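Local coordinates for protein ribulose-bisphosphate carboxylase (Alicyclobacillus acidocaldarius subsp. acidocaldarius, PDB 4NAS) that belongs to the large-chain family of ribulose-bisphosphate carboxylases, pairing an N-terminal domain with a TIM-barrel catalytic domain that holds a calcium ion, at residues B[113-117]-B[118-122]; B[182-185]-B[186-190]. All coordinates share one frame; numbering follows the deposited sequence.

Contact 1: B[113-117]-B[118-122]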
loop_
_atom_site.group_PDB
_atom_site.type_symbol
_atom_site.label_atom_id
_atom_site.label_comp_id
_atom_site.label_asym_id
_atom_site.label_seq_id
_atom_site.Cartn_x
_atom_site.Cartn_y
_atom_site.Cartn_z
ATOM N N LEU B 113 -9.459 2.394 14.328
ATOM C CA LEU B 113 -8.540 1.520 15.050
ATOM C C LEU B 113 -8.290 2.078 16.433
ATOM O O LEU B 113 -7.736 3.174 16.593
ATOM C CB LEU B 113 -7.211 1.399 14.313
ATOM C CG LEU B 113 -7.213 0.558 13.042
ATOM C CD1 LEU B 113 -5.832 0.678 12.374
ATOM C CD2 LEU B 113 -7.560 -0.914 13.292
ATOM N N GLN B 114 -8.713 1.352 17.451
ATOM C CA GLN B 114 -8.373 1.786 18.801
ATOM C C GLN B 114 -7.173 0.983 19.276
ATOM O O GLN B 114 -7.246 -0.239 19.431
ATOM C CB GLN B 114 -9.565 1.639 19.744
ATOM C CG GLN B 114 -10.717 2.578 19.377
ATOM C CD GLN B 114 -11.976 2.327 20.186
ATOM O OE1 GLN B 114 -12.022 2.613 21.382
ATOM N NE2 GLN B 114 -13.009 1.800 19.532
HETATM N N MSE B 115 -6.067 1.672 19.515
HETATM C CA MSE B 115 -4.808 0.981 19.775
HETATM C C MSE B 115 -4.318 1.075 21.209
HETATM O O MSE B 115 -4.267 2.159 21.789
HETATM C CB MSE B 115 -3.759 1.454 18.787
HETATM C CG MSE B 115 -4.190 1.083 17.394
HETATM SE SE MSE B 115 -2.788 1.360 16.161
HETATM C CE MSE B 115 -1.236 1.125 17.299
ATOM N N PRO B 116 -3.991 -0.084 21.795
ATOM C CA PRO B 116 -3.574 -0.112 23.192
ATOM C C PRO B 116 -2.202 0.525 23.305
ATOM O O PRO B 116 -1.439 0.531 22.329
ATOM C CB PRO B 116 -3.484 -1.607 23.512
ATOM C CG PRO B 116 -4.068 -2.313 22.338
ATOM C CD PRO B 116 -3.911 -1.412 21.170
ATOM N N ASP B 117 -1.888 1.018 24.496
ATOM C CA ASP B 117 -0.623 1.697 24.730
ATOM C C ASP B 117 0.585 0.819 24.408
ATOM O O ASP B 117 1.550 1.296 23.813
ATOM C CB ASP B 117 -0.552 2.199 26.176
ATOM C CG ASP B 117 0.610 3.137 26.409
ATOM O OD1 ASP B 117 0.645 4.239 25.784
ATOM O OD2 ASP B 117 1.495 2.764 27.207
ATOM N N GLU B 118 0.534 -0.453 24.802
ATOM C CA GLU B 118 1.669 -1.353 24.599
ATOM C C GLU B 118 2.067 -1.434 23.119
ATOM O O GLU B 118 3.255 -1.447 22.778
ATOM C CB GLU B 118 1.356 -2.752 25.136
ATOM C CG GLU B 118 1.447 -2.872 26.641
ATOM C CD GLU B 118 0.690 -4.075 27.181
ATOM O OE1 GLU B 118 1.030 -4.533 28.296
ATOM O OE2 GLU B 118 -0.249 -4.551 26.495
ATOM N N LEU B 119 1.070 -1.449 22.245
ATOM C CA LEU B 119 1.319 -1.518 20.804
ATOM C C LEU B 119 1.774 -0.177 20.189
ATOM O O LEU B 119 2.691 -0.149 19.364
ATOM C CB LEU B 119 0.092 -2.056 20.062
ATOM C CG LEU B 119 0.275 -2.136 18.534
ATOM C CD1 LEU B 119 1.357 -3.148 18.132
ATOM C CD2 LEU B 119 -1.044 -2.441 17.828
ATOM N N VAL B 120 1.110 0.914 20.560
ATOM C CA VAL B 120 1.522 2.247 20.135
ATOM C C VAL B 120 3.003 2.457 20.441
ATOM O O VAL B 120 3.747 2.920 19.601
ATOM C CB VAL B 120 0.674 3.344 20.825
ATOM C CG1 VAL B 120 1.186 4.751 20.469
ATOM C CG2 VAL B 120 -0.788 3.199 20.441
ATOM N N ARG B 121 3.451 2.044 21.623
ATOM C CA ARG B 121 4.860 2.271 21.987
ATOM C C ARG B 121 5.910 1.432 21.244
ATOM O O ARG B 121 7.097 1.691 21.361
ATOM C CB ARG B 121 5.068 2.195 23.504
ATOM C CG ARG B 121 4.423 3.354 24.244
ATOM C CD ARG B 121 4.536 3.167 25.757
ATOM N NE ARG B 121 3.912 4.263 26.494
ATOM C CZ ARG B 121 4.581 5.270 27.054
ATOM N NH1 ARG B 121 3.929 6.214 27.724
ATOM N NH2 ARG B 121 5.903 5.329 26.957
ATOM N N GLN B 122 5.487 0.441 20.468
ATOM C CA GLN B 122 6.442 -0.318 19.672
ATOM C C GLN B 122 6.740 0.380 18.335
ATOM O O GLN B 122 7.615 -0.045 17.579
ATOM C CB GLN B 122 5.901 -1.723 19.408
ATOM C CG GLN B 122 5.802 -2.605 20.642
ATOM C CD GLN B 122 5.345 -3.995 20.260
ATOM O OE1 GLN B 122 6.092 -4.742 19.625
ATOM N NE2 GLN B 122 4.103 -4.334 20.596
#
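M115, a selenomethionine, lays its terminal methyl across L119 and V120, four and five residues further on. Its CE lies 3.6 Å from L119 CD2 and 3.8 Å from V120 CG2. The chain bends at its last torsion, chi3 28°, and this turns the methyl toward the two branches. L94 of helix 91-99 and L294 of helix 284-295 pack on the same selenomethionine. P116 is the N-cap of the short helix 117-120, which follows strand 108-114 of the N-terminal domain's sheet. P116 O receives V120 N at 3.1 Å in an almost straight bond (177°). A weak second bond comes to the same oxygen from L119 N. D117 O takes R121 N at 3.0 Å. On the outer side of the helix D117 and R121 form a salt bridge, with R121 NE 2.9 Å from D117 OD2. This bond is bent and comes from the syn side, somewhat out of the carboxylate plane. NE also makes a weak bond to OD1. The carboxylate meets the guanidinium at its edge, the two planes 69° apart. P328 touches both side chains.

Contact 2: B[182-185]-B[186-190]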
loop_
_atom_site.group_PDB
_atom_site.type_symbol
_atom_site.label_atom_id
_atom_site.label_comp_id
_atom_site.label_asym_id
_atom_site.label_seq_id
_atom_site.Cartn_x
_atom_site.Cartn_y
_atom_site.Cartn_z
ATOM N N PHE B 182 11.595 12.242 -9.863
ATOM C CA PHE B 182 12.348 10.999 -9.683
ATOM C C PHE B 182 13.634 10.887 -10.528
ATOM O O PHE B 182 14.629 10.338 -10.060
ATOM C CB PHE B 182 11.450 9.781 -9.930
ATOM C CG PHE B 182 10.387 9.611 -8.906
ATOM C CD1 PHE B 182 10.692 9.066 -7.675
ATOM C CD2 PHE B 182 9.072 9.967 -9.174
ATOM C CE1 PHE B 182 9.723 8.901 -6.715
ATOM C CE2 PHE B 182 8.077 9.803 -8.199
ATOM C CZ PHE B 182 8.403 9.275 -6.977
ATOM N N THR B 183 13.619 11.401 -11.760
ATOM C CA THR B 183 14.814 11.335 -12.609
ATOM C C THR B 183 16.039 12.048 -12.015
ATOM O O THR B 183 15.966 13.207 -11.580
ATOM C CB THR B 183 14.568 11.870 -14.041
ATOM O OG1 THR B 183 15.827 12.021 -14.713
ATOM C CG2 THR B 183 13.877 13.223 -14.011
ATOM N N GLU B 184 17.170 11.351 -12.007
ATOM C CA GLU B 184 18.416 11.948 -11.535
ATOM C C GLU B 184 19.354 12.267 -12.701
ATOM O O GLU B 184 20.569 12.273 -12.541
ATOM C CB GLU B 184 19.101 11.022 -10.519
ATOM C CG GLU B 184 18.171 10.559 -9.393
ATOM C CD GLU B 184 18.850 9.625 -8.392
ATOM O OE1 GLU B 184 20.086 9.712 -8.229
ATOM O OE2 GLU B 184 18.143 8.805 -7.762
ATOM N N ALA B 185 18.787 12.551 -13.870
ATOM C CA ALA B 185 19.594 12.769 -15.077
ATOM C C ALA B 185 20.249 14.147 -15.156
ATOM O O ALA B 185 21.282 14.307 -15.777
ATOM C CB ALA B 185 18.763 12.516 -16.330
ATOM N N TYR B 186 19.642 15.145 -14.536
ATOM C CA TYR B 186 20.163 16.497 -14.643
ATOM C C TYR B 186 20.698 16.988 -13.301
ATOM O O TYR B 186 21.642 17.778 -13.246
ATOM C CB TYR B 186 19.083 17.429 -15.193
ATOM C CG TYR B 186 18.431 16.859 -16.431
ATOM C CD1 TYR B 186 19.047 16.957 -17.676
ATOM C CD2 TYR B 186 17.218 16.187 -16.350
ATOM C CE1 TYR B 186 18.458 16.416 -18.812
ATOM C CE2 TYR B 186 16.623 15.644 -17.476
ATOM C CZ TYR B 186 17.242 15.759 -18.702
ATOM O OH TYR B 186 16.641 15.211 -19.816
ATOM N N ALA B 187 20.099 16.508 -12.218
ATOM C CA ALA B 187 20.550 16.894 -10.887
ATOM C C ALA B 187 20.150 15.832 -9.878
ATOM O O ALA B 187 18.970 15.616 -9.638
ATOM C CB ALA B 187 19.973 18.239 -10.492
ATOM N N THR B 188 21.147 15.172 -9.304
ATOM C CA THR B 188 20.927 14.183 -8.268
ATOM C C THR B 188 20.439 14.854 -6.990
ATOM O O THR B 188 20.724 16.029 -6.752
ATOM C CB THR B 188 22.218 13.441 -7.950
ATOM O OG1 THR B 188 23.158 14.350 -7.356
ATOM C CG2 THR B 188 22.802 12.857 -9.206
ATOM N N PRO B 189 19.683 14.115 -6.171
ATOM C CA PRO B 189 19.243 14.644 -4.879
ATOM C C PRO B 189 20.403 15.194 -4.025
ATOM O O PRO B 189 20.252 16.238 -3.372
ATOM C CB PRO B 189 18.579 13.426 -4.231
ATOM C CG PRO B 189 17.914 12.756 -5.414
ATOM C CD PRO B 189 18.960 12.876 -6.532
ATOM N N GLU B 190 21.547 14.519 -4.035
ATOM C CA GLU B 190 22.660 14.983 -3.218
ATOM C C GLU B 190 23.227 16.301 -3.760
ATOM O O GLU B 190 23.600 17.186 -2.984
ATOM C CB GLU B 190 23.751 13.911 -3.028
ATOM C CG GLU B 190 23.748 12.726 -3.975
ATOM C CD GLU B 190 22.589 11.729 -3.750
ATOM O OE1 GLU B 190 22.488 11.080 -2.683
ATOM O OE2 GLU B 190 21.789 11.588 -4.679
#
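E184 and P189 make the main side-chain packing across the turn. The two side chains cross at about a right angle, and E184 CD comes within 3.7 Å of P189 CD. E184 CG sits 3.8 Å from P189 CD. The methyl CG2 of T188 lies more loosely near the backbone, 4.1 Å from E184 O. A CH-pi contact joins the neighbours A185 and Y186. A185 CB stands over one face of the Y186 ring, displaced toward the rim, 4.1 Å from the ring centroid and 17° off the normal. Y186 OH is hydrogen-bonded to H56 of the second subunit. Charge comes next. E184 OE1 and E190 OE2 are only 4.4 Å apart, but R227 of helix 221-233 forms salt bridges with both and probably offsets their repulsion. E190 OE1 also pairs with R230. The remaining polar links are local. A185 N gives a hydrogen bond of 3.1 Å to T183 OG1. T188 OG1 lies between its backbone N and carbonyl carbon, chi1 66°, and accepts from D191 N. Y186 N, by contrast, is buried with no partner in the model. Residues 182-190 thus run from an ST turn at T183 to a threonine N-cap on helix 189-207, in a loop of the TIM-barrel catalytic domain that meets the second subunit.

How the contacts relate
From the N terminus, the chain passes through most of the mixed sheet of the N-terminal domain before contact 1. There it leaves strand 108-114 and turns at once into helix 117-120. Helix 129-137, strand 144-146 and helix 157-168 follow. Contact 2 then closes the end of the loop that leads into helix 189-207 of the catalytic domain. The two contacts are in series and neither nest nor cross. They lie on opposite sides of the chain's centre. The centres of contact 1 and contact 2 are about 39 Å apart. Contact 1 sets the end of strand 108-114 against helices 91-99 and 284-295. Contact 2 sets the start of helix 189-207 against helix 221-233 and the second subunit.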